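Local coordinates for G/U mismatch-specific DNA glycosylase (Deinococcus radiodurans, PDB 2C2Q), which belongs to the uracil-DNA glycosylase superfamily and has the three-layered alpha/beta fold of that family, built round a central, mostly parallel sheet, at residues P115-F120 / E153-P158; A86-G91 / A100-E105; Y45-E50 / L67-Y72. The protein carries 1 engineered substitution. One frame throughout, in Å; residues are numbered along the deposited sequence.

Interaction 1 (P115-F120 / E153-P158); sequences PRIVAF and ELWVLP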
loop_
_atom_site.group_PDB
_atom_site.type_symbol
_atom_site.label_atom_id
_atom_site.label_comp_id
_atom_site.label_asym_id
_atom_site.label_seq_id
_atom_site.Cartn_x
_atom_site.Cartn_y
_atom_site.Cartn_z
ATOM N N PRO A 115 5.650 -9.621 -4.948
ATOM C CA PRO A 115 4.205 -9.498 -5.248
ATOM C C PRO A 115 3.998 -9.117 -6.737
ATOM O O PRO A 115 4.926 -8.530 -7.330
ATOM C CB PRO A 115 3.763 -8.342 -4.340
ATOM C CG PRO A 115 5.022 -7.509 -4.187
ATOM C CD PRO A 115 6.158 -8.541 -4.088
ATOM N N ARG A 116 2.836 -9.422 -7.311
ATOM C CA ARG A 116 2.611 -9.087 -8.749
ATOM C C ARG A 116 2.505 -7.566 -8.949
ATOM O O ARG A 116 2.923 -7.047 -10.001
ATOM C CB ARG A 116 1.376 -9.796 -9.303
ATOM C CG ARG A 116 1.504 -11.375 -9.405
ATOM C CD ARG A 116 2.797 -11.891 -10.066
ATOM N NE ARG A 116 3.119 -11.186 -11.290
ATOM C CZ ARG A 116 2.549 -11.430 -12.478
ATOM N NH1 ARG A 116 1.625 -12.407 -12.604
ATOM N NH2 ARG A 116 2.890 -10.665 -13.526
ATOM N N ILE A 117 1.964 -6.874 -7.937
ATOM C CA ILE A 117 1.767 -5.421 -8.022
ATOM C C ILE A 117 2.176 -4.803 -6.700
ATOM O O ILE A 117 1.899 -5.397 -5.646
ATOM C CB ILE A 117 0.310 -5.046 -8.311
ATOM C CG1 ILE A 117 -0.189 -5.718 -9.636
ATOM C CG2 ILE A 117 0.215 -3.507 -8.375
ATOM C CD1 ILE A 117 -1.682 -5.773 -9.688
ATOM N N VAL A 118 2.914 -3.687 -6.774
ATOM C CA VAL A 118 3.062 -2.795 -5.591
ATOM C C VAL A 118 2.295 -1.512 -5.927
ATOM O O VAL A 118 2.615 -0.873 -6.924
ATOM C CB VAL A 118 4.557 -2.512 -5.287
ATOM C CG1 VAL A 118 4.699 -1.403 -4.143
ATOM C CG2 VAL A 118 5.181 -3.799 -4.815
ATOM N N ALA A 119 1.289 -1.154 -5.122
ATOM C CA ALA A 119 0.492 0.050 -5.433
ATOM C C ALA A 119 0.642 1.005 -4.239
ATOM O O ALA A 119 0.305 0.648 -3.116
ATOM C CB ALA A 119 -0.973 -0.271 -5.689
ATOM N N PHE A 120 1.294 2.146 -4.475
ATOM C CA PHE A 120 1.373 3.205 -3.451
ATOM C C PHE A 120 0.008 3.839 -3.284
ATOM O O PHE A 120 -0.670 4.170 -4.279
ATOM C CB PHE A 120 2.423 4.268 -3.811
ATOM C CG PHE A 120 3.810 3.699 -3.820
ATOM C CD1 PHE A 120 4.540 3.647 -2.626
ATOM C CD2 PHE A 120 4.326 3.083 -4.964
ATOM C CE1 PHE A 120 5.806 3.083 -2.560
ATOM C CE2 PHE A 120 5.614 2.507 -4.894
ATOM C CZ PHE A 120 6.336 2.522 -3.707
ATOM N N GLU A 153 4.644 -4.989 -11.107
ATOM C CA GLU A 153 4.156 -3.710 -11.642
ATOM C C GLU A 153 4.015 -2.714 -10.496
ATOM O O GLU A 153 3.796 -3.100 -9.345
ATOM C CB GLU A 153 2.739 -3.899 -12.140
ATOM C CG GLU A 153 2.459 -4.735 -13.354
ATOM C CD GLU A 153 0.936 -4.873 -13.526
ATOM O OE1 GLU A 153 0.482 -6.002 -13.612
ATOM O OE2 GLU A 153 0.148 -3.842 -13.577
ATOM N N LEU A 154 4.062 -1.420 -10.825
ATOM C CA LEU A 154 4.082 -0.377 -9.771
ATOM C C LEU A 154 2.962 0.603 -10.101
ATOM O O LEU A 154 2.778 1.007 -11.263
ATOM C CB LEU A 154 5.430 0.294 -9.794
ATOM C CG LEU A 154 6.084 1.107 -8.671
ATOM C CD1 LEU A 154 7.523 1.202 -9.076
ATOM C CD2 LEU A 154 5.458 2.499 -8.490
ATOM N N TRP A 155 2.188 0.991 -9.090
ATOM C CA TRP A 155 0.985 1.779 -9.324
ATOM C C TRP A 155 1.014 2.884 -8.296
ATOM O O TRP A 155 1.613 2.735 -7.209
ATOM C CB TRP A 155 -0.293 0.938 -9.096
ATOM C CG TRP A 155 -0.701 0.034 -10.287
ATOM C CD1 TRP A 155 0.042 -0.955 -10.877
ATOM C CD2 TRP A 155 -1.949 0.060 -10.991
ATOM N NE1 TRP A 155 -0.672 -1.570 -11.884
ATOM C CE2 TRP A 155 -1.892 -0.954 -11.996
ATOM C CE3 TRP A 155 -3.113 0.846 -10.890
ATOM C CZ2 TRP A 155 -2.963 -1.200 -12.888
ATOM C CZ3 TRP A 155 -4.183 0.592 -11.773
ATOM C CH2 TRP A 155 -4.075 -0.411 -12.787
ATOM N N VAL A 156 0.344 3.989 -8.641
ATOM C CA VAL A 156 0.243 5.132 -7.719
ATOM C C VAL A 156 -1.219 5.486 -7.640
ATOM O O VAL A 156 -1.913 5.541 -8.675
ATOM C CB VAL A 156 1.121 6.323 -8.164
ATOM C CG1 VAL A 156 0.879 7.562 -7.276
ATOM C CG2 VAL A 156 2.639 5.973 -8.126
ATOM N N LEU A 157 -1.743 5.632 -6.413
ATOM C CA LEU A 157 -3.174 5.775 -6.254
ATOM C C LEU A 157 -3.507 7.058 -5.532
ATOM O O LEU A 157 -2.689 7.524 -4.769
ATOM C CB LEU A 157 -3.803 4.603 -5.487
ATOM C CG LEU A 157 -3.481 3.205 -6.066
ATOM C CD1 LEU A 157 -3.892 2.106 -4.994
ATOM C CD2 LEU A 157 -4.207 2.959 -7.329
ATOM N N PRO A 158 -4.693 7.639 -5.802
ATOM C CA PRO A 158 -5.136 8.853 -5.072
ATOM C C PRO A 158 -5.320 8.510 -3.611
ATOM O O PRO A 158 -5.961 7.512 -3.289
ATOM C CB PRO A 158 -6.489 9.200 -5.733
ATOM C CG PRO A 158 -6.402 8.584 -7.144
ATOM C CD PRO A 158 -5.689 7.229 -6.820
#

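Interaction 2 (A86-G91 / A100-E105); sequences AKRHSG and AWRPDE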
loop_
_atom_site.group_PDB
_atom_site.type_symbol
_atom_site.label_atom_id
_atom_site.label_comp_id
_atom_site.label_asym_id
_atom_site.label_seq_id
_atom_site.Cartn_x
_atom_site.Cartn_y
_atom_site.Cartn_z
ATOM N N ALA A 86 7.281 4.262 5.916
ATOM C CA ALA A 86 7.728 4.503 7.291
ATOM C C ALA A 86 6.999 3.543 8.273
ATOM O O ALA A 86 5.757 3.574 8.388
ATOM C CB ALA A 86 7.486 5.923 7.668
ATOM N N LYS A 87 7.762 2.700 8.970
ATOM C CA LYS A 87 7.163 1.668 9.807
ATOM C C LYS A 87 7.313 1.906 11.338
ATOM O O LYS A 87 6.667 1.256 12.123
ATOM C CB LYS A 87 7.791 0.334 9.465
ATOM C CG LYS A 87 7.342 -0.238 8.121
ATOM C CD LYS A 87 5.801 -0.530 8.043
ATOM C CE LYS A 87 5.348 -1.460 9.156
ATOM N NZ LYS A 87 3.974 -2.063 8.918
ATOM N N ARG A 88 8.270 2.762 11.702
ATOM C CA ARG A 88 8.610 3.000 13.112
ATOM C C ARG A 88 8.102 4.327 13.661
ATOM O O ARG A 88 8.413 4.662 14.829
ATOM C CB ARG A 88 10.156 2.989 13.248
ATOM C CG ARG A 88 10.781 1.620 12.845
ATOM C CD ARG A 88 12.308 1.535 13.112
ATOM N NE ARG A 88 12.867 0.215 12.791
ATOM C CZ ARG A 88 13.098 -0.216 11.539
ATOM N NH1 ARG A 88 12.798 0.542 10.485
ATOM N NH2 ARG A 88 13.644 -1.418 11.341
ATOM N N HIS A 89 7.366 5.096 12.840
ATOM C CA HIS A 89 6.846 6.382 13.251
ATOM C C HIS A 89 5.417 6.488 12.714
ATOM O O HIS A 89 5.079 5.876 11.708
ATOM C CB HIS A 89 7.669 7.532 12.628
ATOM C CG HIS A 89 9.131 7.529 13.010
ATOM N ND1 HIS A 89 10.064 6.711 12.402
ATOM C CD2 HIS A 89 9.809 8.249 13.943
ATOM C CE1 HIS A 89 11.261 6.935 12.939
ATOM N NE2 HIS A 89 11.129 7.857 13.885
ATOM N N SER A 90 4.609 7.319 13.383
ATOM C CA SER A 90 3.254 7.561 12.949
ATOM C C SER A 90 3.004 9.043 12.834
ATOM O O SER A 90 3.745 9.869 13.408
ATOM C CB SER A 90 2.278 6.914 13.933
ATOM O OG SER A 90 2.265 7.563 15.220
ATOM N N GLY A 91 1.944 9.379 12.115
ATOM C CA GLY A 91 1.482 10.760 12.020
ATOM C C GLY A 91 1.372 11.132 10.559
ATOM O O GLY A 91 1.465 10.252 9.663
ATOM N N ALA A 100 12.376 8.718 9.328
ATOM C CA ALA A 100 11.216 7.816 9.308
ATOM C C ALA A 100 11.084 6.987 8.007
ATOM O O ALA A 100 10.627 5.843 8.062
ATOM C CB ALA A 100 9.901 8.626 9.514
ATOM N N TRP A 101 11.468 7.564 6.885
ATOM C CA TRP A 101 11.224 7.007 5.566
ATOM C C TRP A 101 12.290 5.979 5.237
ATOM O O TRP A 101 13.486 6.341 5.162
ATOM C CB TRP A 101 11.289 8.097 4.514
ATOM C CG TRP A 101 10.429 9.271 4.774
ATOM C CD1 TRP A 101 10.805 10.492 5.295
ATOM C CD2 TRP A 101 9.013 9.354 4.537
ATOM N NE1 TRP A 101 9.709 11.321 5.398
ATOM C CE2 TRP A 101 8.592 10.657 4.941
ATOM C CE3 TRP A 101 8.057 8.457 4.037
ATOM C CZ2 TRP A 101 7.271 11.088 4.832
ATOM C CZ3 TRP A 101 6.711 8.908 3.913
ATOM C CH2 TRP A 101 6.342 10.196 4.334
ATOM N N ARG A 102 11.872 4.728 4.994
ATOM C CA ARG A 102 12.818 3.637 4.657
ATOM C C ARG A 102 12.451 2.874 3.377
ATOM O O ARG A 102 12.133 1.668 3.441
ATOM C CB ARG A 102 13.057 2.684 5.855
ATOM C CG ARG A 102 13.550 3.373 7.146
ATOM C CD ARG A 102 14.959 3.989 6.976
ATOM N NE ARG A 102 15.849 2.923 6.489
ATOM C CZ ARG A 102 16.454 2.019 7.296
ATOM N NH1 ARG A 102 16.297 2.076 8.627
ATOM N NH2 ARG A 102 17.187 1.044 6.773
ATOM N N PRO A 103 12.450 3.569 2.219
ATOM C CA PRO A 103 12.122 2.962 0.934
ATOM C C PRO A 103 13.111 1.801 0.595
ATOM O O PRO A 103 12.784 0.928 -0.208
ATOM C CB PRO A 103 12.260 4.123 -0.081
ATOM C CG PRO A 103 13.115 5.161 0.587
ATOM C CD PRO A 103 12.870 4.978 2.074
ATOM N N ASP A 104 14.282 1.824 1.230
ATOM C CA ASP A 104 15.313 0.807 1.110
ATOM C C ASP A 104 14.837 -0.504 1.719
ATOM O O ASP A 104 14.877 -1.518 1.050
ATOM C CB ASP A 104 16.641 1.290 1.724
ATOM C CG ASP A 104 16.536 1.649 3.213
ATOM O OD1 ASP A 104 15.610 2.435 3.581
ATOM O OD2 ASP A 104 17.327 1.204 4.088
ATOM N N GLU A 105 14.294 -0.454 2.941
ATOM C CA GLU A 105 13.647 -1.628 3.549
ATOM C C GLU A 105 12.440 -2.109 2.752
ATOM O O GLU A 105 12.216 -3.311 2.638
ATOM C CB GLU A 105 13.264 -1.340 5.001
ATOM C CG GLU A 105 14.466 -1.212 5.931
ATOM C CD GLU A 105 14.091 -1.075 7.379
ATOM O OE1 GLU A 105 13.073 -0.407 7.703
ATOM O OE2 GLU A 105 14.829 -1.643 8.210
HETATM O O HOH W 1 9.783 4.784 10.425
HETATM O O HOH W 2 13.110 -3.504 9.262
#

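Interaction 3 (Y45-E50 / L67-Y72); sequences YYANPE and LVPQEY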
loop_
_atom_site.group_PDB
_atom_site.type_symbol
_atom_site.label_atom_id
_atom_site.label_comp_id
_atom_site.label_asym_id
_atom_site.label_seq_id
_atom_site.Cartn_x
_atom_site.Cartn_y
_atom_site.Cartn_z
ATOM N N TYR A 45 -4.422 -0.801 10.020
ATOM C CA TYR A 45 -4.130 0.065 8.868
ATOM C C TYR A 45 -5.367 0.858 8.563
ATOM O O TYR A 45 -6.455 0.290 8.694
ATOM C CB TYR A 45 -3.746 -0.769 7.645
ATOM C CG TYR A 45 -2.315 -1.317 7.677
ATOM C CD1 TYR A 45 -1.284 -0.725 6.918
ATOM C CD2 TYR A 45 -2.011 -2.424 8.489
ATOM C CE1 TYR A 45 0.057 -1.281 6.952
ATOM C CE2 TYR A 45 -0.716 -2.949 8.535
ATOM C CZ TYR A 45 0.302 -2.367 7.760
ATOM O OH TYR A 45 1.585 -2.912 7.774
ATOM N N TYR A 46 -5.154 2.086 8.079
ATOM C CA TYR A 46 -6.214 3.014 7.597
ATOM C C TYR A 46 -7.404 2.961 8.548
ATOM O O TYR A 46 -8.574 2.728 8.110
ATOM C CB TYR A 46 -6.606 2.616 6.160
ATOM C CG TYR A 46 -5.420 2.586 5.241
ATOM C CD1 TYR A 46 -4.849 3.783 4.722
ATOM C CD2 TYR A 46 -4.839 1.372 4.894
ATOM C CE1 TYR A 46 -3.729 3.737 3.905
ATOM C CE2 TYR A 46 -3.718 1.297 4.063
ATOM C CZ TYR A 46 -3.138 2.483 3.568
ATOM O OH TYR A 46 -2.035 2.474 2.762
ATOM N N ALA A 47 -7.099 3.142 9.852
ATOM C CA ALA A 47 -8.080 2.986 10.908
ATOM C C ALA A 47 -8.907 4.252 11.211
ATOM O O ALA A 47 -9.885 4.172 11.968
ATOM C CB ALA A 47 -7.419 2.429 12.222
ATOM N N ASN A 48 -8.488 5.404 10.690
ATOM C CA ASN A 48 -9.266 6.645 10.836
ATOM C C ASN A 48 -10.585 6.375 10.133
ATOM O O ASN A 48 -10.629 5.978 8.971
ATOM C CB ASN A 48 -8.539 7.819 10.209
ATOM C CG ASN A 48 -9.352 9.109 10.265
ATOM O OD1 ASN A 48 -10.579 9.079 10.140
ATOM N ND2 ASN A 48 -8.681 10.222 10.452
ATOM N N PRO A 49 -11.673 6.511 10.874
ATOM C CA PRO A 49 -12.962 6.083 10.354
ATOM C C PRO A 49 -13.400 6.875 9.108
ATOM O O PRO A 49 -14.250 6.393 8.391
ATOM C CB PRO A 49 -13.928 6.367 11.506
ATOM C CG PRO A 49 -13.074 6.495 12.711
ATOM C CD PRO A 49 -11.739 7.054 12.250
ATOM N N GLU A 50 -12.834 8.058 8.860
ATOM C CA GLU A 50 -13.147 8.863 7.646
ATOM C C GLU A 50 -12.188 8.564 6.470
ATOM O O GLU A 50 -12.307 9.153 5.377
ATOM C CB GLU A 50 -13.111 10.346 7.971
ATOM C CG GLU A 50 -14.155 10.725 9.011
ATOM C CD GLU A 50 -14.216 12.216 9.237
ATOM O OE1 GLU A 50 -13.203 12.792 9.701
ATOM O OE2 GLU A 50 -15.281 12.819 8.941
ATOM N N LEU A 67 -13.856 -4.676 5.019
ATOM C CA LEU A 67 -13.208 -5.153 6.254
ATOM C C LEU A 67 -13.238 -4.027 7.255
ATOM O O LEU A 67 -13.281 -2.841 6.849
ATOM C CB LEU A 67 -11.747 -5.556 6.043
ATOM C CG LEU A 67 -11.194 -6.514 4.978
ATOM C CD1 LEU A 67 -10.025 -7.362 5.445
ATOM C CD2 LEU A 67 -12.152 -7.279 4.081
ATOM N N VAL A 68 -13.138 -4.355 8.556
ATOM C CA VAL A 68 -12.918 -3.339 9.550
ATOM C C VAL A 68 -11.381 -3.286 9.684
ATOM O O VAL A 68 -10.705 -4.253 9.244
ATOM C CB VAL A 68 -13.616 -3.669 10.857
ATOM C CG1 VAL A 68 -15.174 -3.684 10.619
ATOM C CG2 VAL A 68 -13.137 -4.997 11.380
ATOM N N PRO A 69 -10.841 -2.162 10.137
ATOM C CA PRO A 69 -9.376 -2.029 10.224
ATOM C C PRO A 69 -8.672 -3.219 10.918
ATOM O O PRO A 69 -7.578 -3.643 10.455
ATOM C CB PRO A 69 -9.185 -0.677 10.932
ATOM C CG PRO A 69 -10.414 0.168 10.380
ATOM C CD PRO A 69 -11.518 -0.884 10.503
ATOM N N GLN A 70 -9.310 -3.791 11.937
ATOM C CA GLN A 70 -8.653 -4.871 12.708
ATOM C C GLN A 70 -8.547 -6.195 11.933
ATOM O O GLN A 70 -7.855 -7.121 12.360
ATOM C CB GLN A 70 -9.326 -5.049 14.078
ATOM C CG GLN A 70 -8.897 -3.900 15.145
ATOM C CD GLN A 70 -9.702 -3.952 16.471
ATOM O OE1 GLN A 70 -9.260 -4.603 17.466
ATOM N NE2 GLN A 70 -10.872 -3.278 16.508
ATOM N N GLU A 71 -9.260 -6.270 10.806
ATOM C CA GLU A 71 -9.211 -7.433 9.919
ATOM C C GLU A 71 -8.095 -7.361 8.880
ATOM O O GLU A 71 -7.995 -8.232 8.019
ATOM C CB GLU A 71 -10.598 -7.613 9.285
ATOM C CG GLU A 71 -11.610 -8.259 10.260
ATOM C CD GLU A 71 -13.040 -8.274 9.716
ATOM O OE1 GLU A 71 -13.344 -7.452 8.847
ATOM O OE2 GLU A 71 -13.853 -9.132 10.173
ATOM N N TYR A 72 -7.226 -6.343 8.993
ATOM C CA TYR A 72 -6.275 -6.080 7.931
ATOM C C TYR A 72 -5.391 -7.284 7.547
ATOM O O TYR A 72 -5.002 -7.470 6.372
ATOM C CB TYR A 72 -5.416 -4.886 8.301
ATOM C CG TYR A 72 -4.428 -5.204 9.409
ATOM C CD1 TYR A 72 -3.112 -5.545 9.070
ATOM C CD2 TYR A 72 -4.818 -5.153 10.773
ATOM C CE1 TYR A 72 -2.139 -5.878 10.066
ATOM C CE2 TYR A 72 -3.870 -5.472 11.808
ATOM C CZ TYR A 72 -2.546 -5.814 11.428
ATOM O OH TYR A 72 -1.590 -6.128 12.396
#

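Interaction 1 (P115-F120 / E153-P158)
Strands 117-120 and 153-156 run side by side in the same direction, their axes 17° apart, and five backbone hydrogen bonds join Arg116-Phe120 to Glu153-Leu157, the shortest including Val118 N to Glu153 O at 2.8 Å. On one face, Ile117 CG2, anti to the backbone nitrogen, lies 3.6 Å from Trp155 CD1. Glu153 lies alongside Ile117, its chain extended beyond CG, and OE2 takes the indole N-H of Trp155 in an almost straight bond (NE1 to OE2 2.9 Å, 176°). That bond lies in the indole plane but meets the carboxylate from above, consistent with a ring held in one rotation. Glu153 OE1 pairs with Arg179 of helix 171-188, which leaves both carboxylate oxygens engaged. Farther along this face, Ala119 CB packs 3.7 Å from Trp155 CB. The other face carries Phe120, whose CE2 lies 3.6 Å from Leu154 CD2; this methyl group sits at the ring edge, and Ala126 and Thr129 of helix 123-130 also touch Phe120. Neighbouring parallel strands with helices packed on both faces are characteristic of the alpha/beta/alpha sandwich of the uracil-DNA glycosylase superfamily.

Interaction 2 (A86-G91 / A100-E105)
Arg88, CG anti to its carbonyl carbon (chi1 -62°), runs extended from CG to NE, while Glu105, turned alike (chi1 -69°), reaches out from the helix start; the two chains cross at about a right angle and their charged ends meet. Arg88 NH1 gives Glu105 OE1 a nearly straight bond of 3.0 Å, in the guanidinium plane and on the syn side of the carboxylate. A weak 3.4 Å bond joins Arg88 NH2 to Glu105 OE2; water 2 accepts from the former and donates weakly to the latter. Arg88 NE pairs with Glu15. One guanidinium face of Arg102 lies over Glu105 CD, off-centre toward the rim, and Arg102 grips Asp104 side-on, with NH2 2.7 Å from OD2. Arg88 NH1 and Arg102 NH1 lie 4.2 Å apart, like charges that Glu105 and Asp104 probably offset. Ala100 CB lies 3.5 Å from His89 ND1. Water 1, in the imidazole plane, accepts from Arg88 N, donates to Ala100 O (2.7 Å) and is hydrogen-bonded to His89 ND1 (2.8 Å). Ala86 CB lies 3.2 Å from Ala100 O, which also receives a CA-H...O contact from Ala86 CA. The salt-bridge network of Arg88, Arg102, Asp104 and Glu105 ties the loop after strand 80-84 to the N-terminal end of helix 103-113.

Interaction 3 (Y45-E50 / L67-Y72)
Tyr45 CD2 and CE2 approach Tyr72 CD1 and CE1 obliquely, Tyr45 CD2 to Tyr72 CD1 being 3.4 Å. The ring planes are inclined at 47° and their centroids lie 5.2 Å apart, a slanted aromatic pair that is neither stacked nor T-shaped. Tyr72 holds CG between its backbone nitrogen and carbonyl carbon (chi1 72°), which brings its ring against Tyr45; Pro69 O lies at the ring edge, in plane. Tyr45 has CG beside its backbone nitrogen instead (chi1 -77°), and its hydroxyl reaches Pro19 O by a hydrogen bond. The backbone nitrogen of Tyr45 is buried here without a polar partner in the model. Pro69 fits against residues Tyr45 to Ala47: its CB is 3.8 Å from Ala47 CB and 3.7 Å from Tyr45 O, while its CG lies 3.7 Å from Ala47 CA. Tyr45 O also accepts a hydrogen bond from Trp54 NE1, and the Trp54 side chain touches both Pro69 and Tyr72, so helix 53-59 backs the contact. An acetate ion rests about 3 Å from the Tyr45 side chain. An oblique tyrosine pair and a proline-alanine contact join the loop before helix 53-59 to the 3-10 segment after it.

In the fold
Along the chain the three contacts follow one another: interaction 3 closes first, then interaction 2, then interaction 1. Interactions 2 and 3 have centres 19 Å apart yet touch where Lys87 NZ lies 2.8 Å from Tyr45 OH; Lys87 NZ forms a salt bridge with Asp20 and a hydrogen bond to Val18 O, which brings the N-terminal loop to this junction. Interaction 1 lies nearer the middle of the molecule, 18 Å from interaction 2 and 20 Å from interaction 3 between centres, with nearest atoms about 7 Å away in both cases. Helix 103-113, which begins in interaction 2, is followed, after a short link, by strand 117-120 of interaction 1. The bound acetate lies beside interaction 3 and may mark a pocket there.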